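Local coordinates for ABC transporter periplasmic peptide-binding protein (Pseudoalteromonas, PDB 4QFL) that binds dipeptides such as Ala-Phe in the periplasm, probably delivering them to an ABC transporter for uptake, at residues A[290-294]-A[429-435]; A[322-327]-A[386-392]; A[434-438]-A[523-527]. All coordinates share one frame; numbering follows the deposited sequence.

Interaction 1: residues A[290-294]-A[429-435]; sequences LNIGY and VLLGWAA. With ALA (alanine), chain C; PHE (phenylalanine), chain D.
I292 and W433 sit opposite each other in an antiparallel ladder joining strand 291-294 to strand 429-434, the two axes approaching to 4.6 Å and running at 171°. I292 and W433 form a hydrogen-bonded pair, W433 N giving to I292 O at 2.8 Å and I292 N returning a bond to W433 O at 2.9 Å. Y294 and L431 repeat that exchange, while N291 with A434 and G293 with G432 are the non-hydrogen-bonded pairs between and beside them. One further bond, from A435 N to L290 O, carries the pairing past the strand into the following loop, where L290 CB and A435 CB touch.

The side chains of Y294, I292, L431 and W433 share one face of the sheet. With CG of Y294 lodged between its own backbone N and carbonyl carbon (chi1 55°), the ring lies flat across the L431-G432 peptide, and G432 N stands 3.3 Å above the ring plane, offset toward the rim. CE1 of the same ring borders L431 CB at 3.6 Å, the two side chains running alongside each other.

At W433 the indole is swung out from the strand, CG opposite the backbone N (chi1 -171°), and presents a face to the amino nitrogen of the bound alanine. A434 grips this residue through its backbone: its N reaches the alanine O at 2.8 Å, and the alanine N reaches A434 O at 2.8 Å. Farther along, L431 CD2 meets CD1 of the bound phenylalanine at 3.6 Å, while R383 and Y385 bind that residue from outside the two strands. Backbone bonds to the ligand that ignore side-chain identity, beside a W433 face, fit the multispecific dipeptide pocket of a periplasmic binding protein.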
# COMPACT_ATOMS: atom_id res chain seq x y z
N LEU A 290 -10.37 -3.68 2.51
CA LEU A 290 -10.41 -3.29 1.11
C LEU A 290 -9.10 -3.69 0.43
O LEU A 290 -8.06 -3.07 0.64
CB LEU A 290 -10.60 -1.79 1.01
CG LEU A 290 -11.90 -1.17 1.50
CD1 LEU A 290 -11.70 0.33 1.65
CD2 LEU A 290 -13.03 -1.49 0.52
N ASN A 291 -9.14 -4.74 -0.37
CA ASN A 291 -7.95 -5.19 -1.06
C ASN A 291 -8.33 -5.97 -2.29
O ASN A 291 -9.47 -6.41 -2.42
CB ASN A 291 -7.07 -6.04 -0.14
CG ASN A 291 -7.73 -7.34 0.27
OD1 ASN A 291 -8.37 -7.42 1.32
ND2 ASN A 291 -7.58 -8.36 -0.55
N ILE A 292 -7.39 -6.11 -3.20
CA ILE A 292 -7.57 -6.97 -4.36
C ILE A 292 -6.29 -7.70 -4.69
O ILE A 292 -5.21 -7.13 -4.66
CB ILE A 292 -8.00 -6.16 -5.58
CG1 ILE A 292 -8.16 -7.09 -6.80
CG2 ILE A 292 -7.03 -5.02 -5.82
CD1 ILE A 292 -9.41 -7.94 -6.77
N GLY A 293 -6.42 -9.00 -4.96
CA GLY A 293 -5.34 -9.80 -5.49
C GLY A 293 -5.67 -10.14 -6.94
O GLY A 293 -6.77 -10.61 -7.25
N TYR A 294 -4.70 -9.89 -7.83
CA TYR A 294 -4.89 -10.04 -9.28
C TYR A 294 -3.71 -10.74 -9.97
O TYR A 294 -2.62 -10.89 -9.41
CB TYR A 294 -5.15 -8.68 -9.94
CG TYR A 294 -4.06 -7.67 -9.63
CD1 TYR A 294 -2.77 -7.85 -10.12
CD2 TYR A 294 -4.31 -6.57 -8.83
CE1 TYR A 294 -1.76 -6.95 -9.82
CE2 TYR A 294 -3.31 -5.67 -8.53
CZ TYR A 294 -2.04 -5.87 -9.02
OH TYR A 294 -1.05 -4.98 -8.72
N VAL A 429 2.47 -11.44 -13.44
CA VAL A 429 2.79 -11.43 -12.02
C VAL A 429 1.53 -11.54 -11.19
O VAL A 429 0.47 -11.01 -11.56
CB VAL A 429 3.53 -10.15 -11.61
CG1 VAL A 429 2.73 -8.93 -12.03
CG2 VAL A 429 3.80 -10.13 -10.11
N LEU A 430 1.67 -12.23 -10.07
CA LEU A 430 0.64 -12.29 -9.05
C LEU A 430 0.95 -11.19 -8.06
O LEU A 430 1.95 -11.25 -7.36
CB LEU A 430 0.66 -13.64 -8.34
CG LEU A 430 0.32 -14.84 -9.22
CD1 LEU A 430 0.54 -16.14 -8.45
CD2 LEU A 430 -1.09 -14.74 -9.75
N LEU A 431 0.10 -10.18 -8.02
CA LEU A 431 0.28 -9.07 -7.10
C LEU A 431 -1.10 -8.60 -6.63
O LEU A 431 -2.05 -9.36 -6.63
CB LEU A 431 1.02 -7.92 -7.79
CG LEU A 431 2.37 -7.56 -7.16
CD1 LEU A 431 3.23 -6.71 -8.09
CD2 LEU A 431 2.17 -6.88 -5.82
N GLY A 432 -1.19 -7.34 -6.23
CA GLY A 432 -2.46 -6.80 -5.81
C GLY A 432 -2.29 -5.47 -5.12
O GLY A 432 -1.27 -4.81 -5.28
N TRP A 433 -3.29 -5.08 -4.36
CA TRP A 433 -3.25 -3.80 -3.68
C TRP A 433 -4.04 -3.89 -2.40
O TRP A 433 -5.17 -4.37 -2.39
CB TRP A 433 -3.85 -2.74 -4.59
CG TRP A 433 -3.69 -1.32 -4.13
CD1 TRP A 433 -4.69 -0.47 -3.73
CD2 TRP A 433 -2.48 -0.56 -4.05
NE1 TRP A 433 -4.17 0.75 -3.41
CE2 TRP A 433 -2.81 0.73 -3.60
CE3 TRP A 433 -1.14 -0.85 -4.33
CZ2 TRP A 433 -1.86 1.73 -3.41
CZ3 TRP A 433 -0.18 0.16 -4.13
CH2 TRP A 433 -0.55 1.41 -3.68
N ALA A 434 -3.43 -3.45 -1.31
CA ALA A 434 -4.15 -3.22 -0.08
C ALA A 434 -4.50 -1.72 0.05
O ALA A 434 -3.62 -0.87 0.18
CB ALA A 434 -3.34 -3.70 1.11
N ALA A 435 -5.78 -1.40 -0.03
CA ALA A 435 -6.20 -0.01 -0.10
C ALA A 435 -5.68 0.86 1.04
O ALA A 435 -5.63 0.43 2.19
CB ALA A 435 -7.72 0.07 -0.19
N ALA C . -1.24 0.19 -0.82
CA ALA C . 0.11 -0.32 -0.62
C ALA C . 0.22 -1.77 -1.06
O ALA C . -0.76 -2.52 -1.00
CB ALA C . 0.52 -0.17 0.85
N PHE D . 1.40 -2.17 -1.52
CA PHE D . 1.67 -3.56 -1.88
C PHE D . 1.76 -4.41 -0.63
O PHE D . 1.36 -5.57 -0.63
CB PHE D . 2.99 -3.67 -2.63
CG PHE D . 2.95 -3.11 -4.01
CD1 PHE D . 1.93 -3.46 -4.88
CD2 PHE D . 3.94 -2.26 -4.45
CE1 PHE D . 1.89 -2.96 -6.15
CE2 PHE D . 3.91 -1.76 -5.72
CZ PHE D . 2.89 -2.10 -6.58
OXT PHE D . 2.24 -3.95 0.40
O HOH W 1 -5.98 -2.20 3.04

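Interaction 2: residues A[322-327]-A[386-392]; sequences IMQAVY and NPNARKM
M392 reaches V326, I322 and Y327 because its chain runs extended from the backbone, with CG opposite the backbone N (chi1 -174°), and then bends at its last torsion (chi3 -59°), which turns CE into the angle between the three. The motif is the capped start of helix 389-401, lying against the end of helix 319-325. CE touches I322 CG2 and V326 CG1 at 3.7 Å each, and I322 and V326 both cross the methionine chain at about a right angle. V326 lies in the middle of the contact: CG1 faces M392 and N386, while CG2 meets the backbone of M392 and, at 4.0 Å, K391 CG.

On the loop side P387 rests over a face of the Y327 ring in a CH-pi contact, its CD 4.1 Å from the ring centroid. The same tyrosine is tied at its far end, where OH bonds to Y385 O just before the segment. N386 shapes the approach to the helix by an Asx turn, its OD1 accepting from N388 N. N388 then caps the helix: K391 N bonds to N388 OD1 at 3.0 Å, approaching from above the carbonyl plane, 68° out of it.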
# COMPACT_ATOMS: atom_id res chain seq x y z
N ILE A 322 -8.39 -22.33 -6.28
CA ILE A 322 -7.55 -21.35 -5.60
C ILE A 322 -8.23 -20.82 -4.35
O ILE A 322 -7.59 -20.66 -3.31
CB ILE A 322 -7.16 -20.19 -6.54
CG1 ILE A 322 -6.09 -20.65 -7.53
CG2 ILE A 322 -6.64 -19.00 -5.73
CD1 ILE A 322 -5.77 -19.65 -8.60
N MET A 323 -9.53 -20.57 -4.44
CA MET A 323 -10.30 -20.09 -3.28
C MET A 323 -10.19 -21.02 -2.08
O MET A 323 -10.34 -20.60 -0.94
CB MET A 323 -11.77 -19.88 -3.65
CG MET A 323 -11.98 -18.78 -4.70
SD MET A 323 -11.00 -17.27 -4.42
CE MET A 323 -11.79 -16.56 -2.99
N GLN A 324 -9.91 -22.29 -2.35
CA GLN A 324 -9.76 -23.26 -1.28
C GLN A 324 -8.30 -23.55 -0.98
O GLN A 324 -7.88 -23.44 0.16
CB GLN A 324 -10.52 -24.56 -1.59
CG GLN A 324 -12.00 -24.51 -1.20
CD GLN A 324 -12.71 -23.27 -1.74
OE1 GLN A 324 -12.98 -22.32 -1.00
NE2 GLN A 324 -13.01 -23.27 -3.05
N ALA A 325 -7.54 -23.92 -1.99
CA ALA A 325 -6.15 -24.29 -1.77
C ALA A 325 -5.31 -23.13 -1.24
O ALA A 325 -4.45 -23.34 -0.41
CB ALA A 325 -5.53 -24.85 -3.05
N VAL A 326 -5.56 -21.93 -1.75
CA VAL A 326 -4.78 -20.76 -1.36
C VAL A 326 -5.45 -19.97 -0.26
O VAL A 326 -4.85 -19.73 0.78
CB VAL A 326 -4.51 -19.80 -2.55
CG1 VAL A 326 -3.72 -18.58 -2.09
CG2 VAL A 326 -3.74 -20.53 -3.65
N TYR A 327 -6.70 -19.57 -0.48
CA TYR A 327 -7.38 -18.67 0.46
C TYR A 327 -8.04 -19.41 1.60
O TYR A 327 -8.61 -18.78 2.50
CB TYR A 327 -8.38 -17.77 -0.25
CG TYR A 327 -7.70 -16.77 -1.16
CD1 TYR A 327 -7.32 -17.12 -2.44
CD2 TYR A 327 -7.42 -15.48 -0.72
CE1 TYR A 327 -6.69 -16.21 -3.27
CE2 TYR A 327 -6.80 -14.57 -1.54
CZ TYR A 327 -6.43 -14.94 -2.82
OH TYR A 327 -5.80 -14.05 -3.64
N ASN A 386 -3.28 -11.91 -0.94
CA ASN A 386 -2.78 -13.18 -1.43
C ASN A 386 -1.84 -13.87 -0.45
O ASN A 386 -0.66 -13.56 -0.39
CB ASN A 386 -2.09 -13.01 -2.79
CG ASN A 386 -1.78 -14.34 -3.45
OD1 ASN A 386 -1.72 -15.37 -2.79
ND2 ASN A 386 -1.59 -14.32 -4.76
N PRO A 387 -2.45 -14.85 0.36
CA PRO A 387 -1.54 -15.41 1.38
C PRO A 387 -0.50 -16.43 0.91
O PRO A 387 0.36 -16.82 1.70
CB PRO A 387 -2.49 -16.04 2.40
CG PRO A 387 -3.60 -16.57 1.58
CD PRO A 387 -3.85 -15.49 0.58
N ASN A 388 -0.56 -16.86 -0.34
CA ASN A 388 0.45 -17.78 -0.86
C ASN A 388 0.59 -17.70 -2.38
O ASN A 388 0.07 -18.56 -3.11
CB ASN A 388 0.12 -19.22 -0.44
CG ASN A 388 1.31 -20.16 -0.57
OD1 ASN A 388 2.29 -19.87 -1.27
ND2 ASN A 388 1.23 -21.30 0.11
N ALA A 389 1.31 -16.68 -2.86
CA ALA A 389 1.45 -16.46 -4.29
C ALA A 389 2.11 -17.66 -4.96
O ALA A 389 1.79 -18.00 -6.09
CB ALA A 389 2.23 -15.20 -4.56
N ARG A 390 3.04 -18.29 -4.23
CA ARG A 390 3.78 -19.45 -4.73
C ARG A 390 2.83 -20.59 -5.02
O ARG A 390 2.84 -21.15 -6.11
CB ARG A 390 4.77 -19.92 -3.67
CG ARG A 390 6.22 -19.80 -4.04
CD ARG A 390 6.71 -20.91 -4.96
NE ARG A 390 8.12 -20.69 -5.27
CZ ARG A 390 8.78 -21.21 -6.31
NH1 ARG A 390 8.16 -22.01 -7.17
NH2 ARG A 390 10.06 -20.91 -6.48
N LYS A 391 2.04 -20.96 -4.01
CA LYS A 391 1.04 -22.01 -4.16
C LYS A 391 0.08 -21.67 -5.29
O LYS A 391 -0.26 -22.52 -6.11
CB LYS A 391 0.27 -22.18 -2.85
CG LYS A 391 -0.86 -23.18 -2.88
CD LYS A 391 -0.36 -24.60 -2.96
CE LYS A 391 -1.48 -25.61 -2.63
NZ LYS A 391 -1.34 -26.93 -3.35
N MET A 392 -0.36 -20.42 -5.33
CA MET A 392 -1.24 -19.98 -6.40
C MET A 392 -0.59 -20.13 -7.77
O MET A 392 -1.24 -20.55 -8.73
CB MET A 392 -1.67 -18.53 -6.19
CG MET A 392 -2.70 -18.08 -7.19
SD MET A 392 -3.30 -16.41 -6.90
CE MET A 392 -3.95 -16.57 -5.24

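Interaction 3: residues A[434-438]-A[523-527]; sequences AADTP and PFGAI. With ALA (alanine), chain C.
F524, P438 and A435 do most of the work where the loop after strand 428-434 meets the loop of 523-527, and they illustrate how two irregular segments can be fixed by one backbone bond and one ring. F524 turns its side chain toward the other loop, a chi1 of 56° keeping CG over the main chain with N and C flanking it, and spreads the ring beneath P438. CD of the proline stands 3.7 Å from the ring centroid and only 13° off the normal, a CH-pi contact almost over the middle of the face. The carbonyl carbon of T437 lies over the same face, so the T437-P438 junction as a whole is laid on the phenyl group. I67 of strand 65-67 packs on both F524 and P438.

A435 provides the polar part. Its O accepts from G525 N at 2.9 Å in a nearly straight bond (169°) lying in the carbonyl plane, and F524 CB comes within 3.4 Å of that oxygen. G525 has a positive phi, which favours glycine, and its O is in turn bonded by R508.

Between A435 and T437, the CB of D436 points away from the 523-527 loop, and its OD1 takes a hydrogen bond from the amino N of the bound alanine at 2.8 Å, while OD2 has a weak bond from N442. The chemistry implies a division of labour: across the two segments the contact is made of a backbone bond and a CH-pi contact, while D436 of the same loop supplies an acidic group that probably matches a positively charged peptide amino terminus.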
# COMPACT_ATOMS: atom_id res chain seq x y z
N ALA A 434 -3.43 -3.45 -1.31
CA ALA A 434 -4.15 -3.22 -0.08
C ALA A 434 -4.50 -1.72 0.05
O ALA A 434 -3.62 -0.87 0.18
CB ALA A 434 -3.34 -3.70 1.11
N ALA A 435 -5.78 -1.40 -0.03
CA ALA A 435 -6.20 -0.01 -0.10
C ALA A 435 -5.68 0.86 1.04
O ALA A 435 -5.63 0.43 2.19
CB ALA A 435 -7.72 0.07 -0.19
N ASP A 436 -5.29 2.09 0.70
CA ASP A 436 -4.79 3.05 1.69
C ASP A 436 -5.93 3.89 2.26
O ASP A 436 -5.83 4.42 3.37
CB ASP A 436 -3.73 3.97 1.06
CG ASP A 436 -2.72 3.22 0.20
OD1 ASP A 436 -1.90 2.45 0.76
OD2 ASP A 436 -2.72 3.43 -1.03
N THR A 437 -7.01 4.02 1.50
CA THR A 437 -8.18 4.78 1.94
C THR A 437 -9.42 4.08 1.40
O THR A 437 -9.31 3.17 0.59
CB THR A 437 -8.15 6.22 1.39
OG1 THR A 437 -8.50 6.20 0.00
CG2 THR A 437 -6.77 6.84 1.55
N PRO A 438 -10.60 4.49 1.87
CA PRO A 438 -11.86 3.98 1.32
C PRO A 438 -12.37 4.81 0.12
O PRO A 438 -13.50 4.62 -0.36
CB PRO A 438 -12.80 4.07 2.52
CG PRO A 438 -12.34 5.27 3.23
CD PRO A 438 -10.84 5.34 3.06
N PRO A 523 -9.89 -1.76 7.89
CA PRO A 523 -10.33 -2.10 6.53
C PRO A 523 -9.49 -1.38 5.46
O PRO A 523 -9.66 -1.61 4.26
CB PRO A 523 -11.78 -1.62 6.51
CG PRO A 523 -11.79 -0.46 7.44
CD PRO A 523 -10.78 -0.77 8.52
N PHE A 524 -8.58 -0.53 5.91
CA PHE A 524 -7.62 0.11 5.00
C PHE A 524 -6.40 0.62 5.77
O PHE A 524 -6.42 0.70 7.00
CB PHE A 524 -8.27 1.24 4.21
CG PHE A 524 -8.93 2.30 5.07
CD1 PHE A 524 -8.19 3.33 5.62
CD2 PHE A 524 -10.30 2.29 5.29
CE1 PHE A 524 -8.79 4.30 6.40
CE2 PHE A 524 -10.91 3.26 6.06
CZ PHE A 524 -10.16 4.26 6.61
N GLY A 525 -5.33 0.94 5.05
CA GLY A 525 -4.19 1.59 5.65
C GLY A 525 -3.27 0.66 6.41
O GLY A 525 -3.56 -0.52 6.59
N ALA A 526 -2.14 1.22 6.84
CA ALA A 526 -1.11 0.45 7.53
C ALA A 526 -1.48 0.10 8.97
O ALA A 526 -2.35 0.72 9.58
CB ALA A 526 0.19 1.20 7.50
N ILE A 527 -0.81 -0.92 9.49
CA ILE A 527 -0.92 -1.33 10.88
C ILE A 527 -0.45 -0.20 11.79
O ILE A 527 0.44 0.56 11.42
CB ILE A 527 -0.07 -2.59 11.12
CG1 ILE A 527 -0.88 -3.85 10.80
CG2 ILE A 527 0.46 -2.62 12.53
CD1 ILE A 527 -0.08 -4.95 10.09
N ALA C . -1.24 0.19 -0.82
CA ALA C . 0.11 -0.32 -0.62
C ALA C . 0.22 -1.77 -1.06
O ALA C . -0.76 -2.52 -1.00
CB ALA C . 0.52 -0.17 0.85

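How the interactions relate
Interactions 1 and 3 follow one another along the chain: they share A434 and A435, their centres lie about 12 Å apart, and both touch the bound alanine. A probable hydrogen bond from L290 N to P523 O (2.8 Å) joins them a second time, and L290 CD1 packs on P438 CA. Interaction 2 is nested within the chain loop that interaction 1 closes. It meets the sheet through L430, whose CD1 lies 3.3 Å from A389 O, and its centre is about 13 Å from that of interaction 1. The N386 side chain is about 8 Å from the bound phenylalanine. Interactions 2 and 3 do not touch, their nearest atoms being about 8 Å apart.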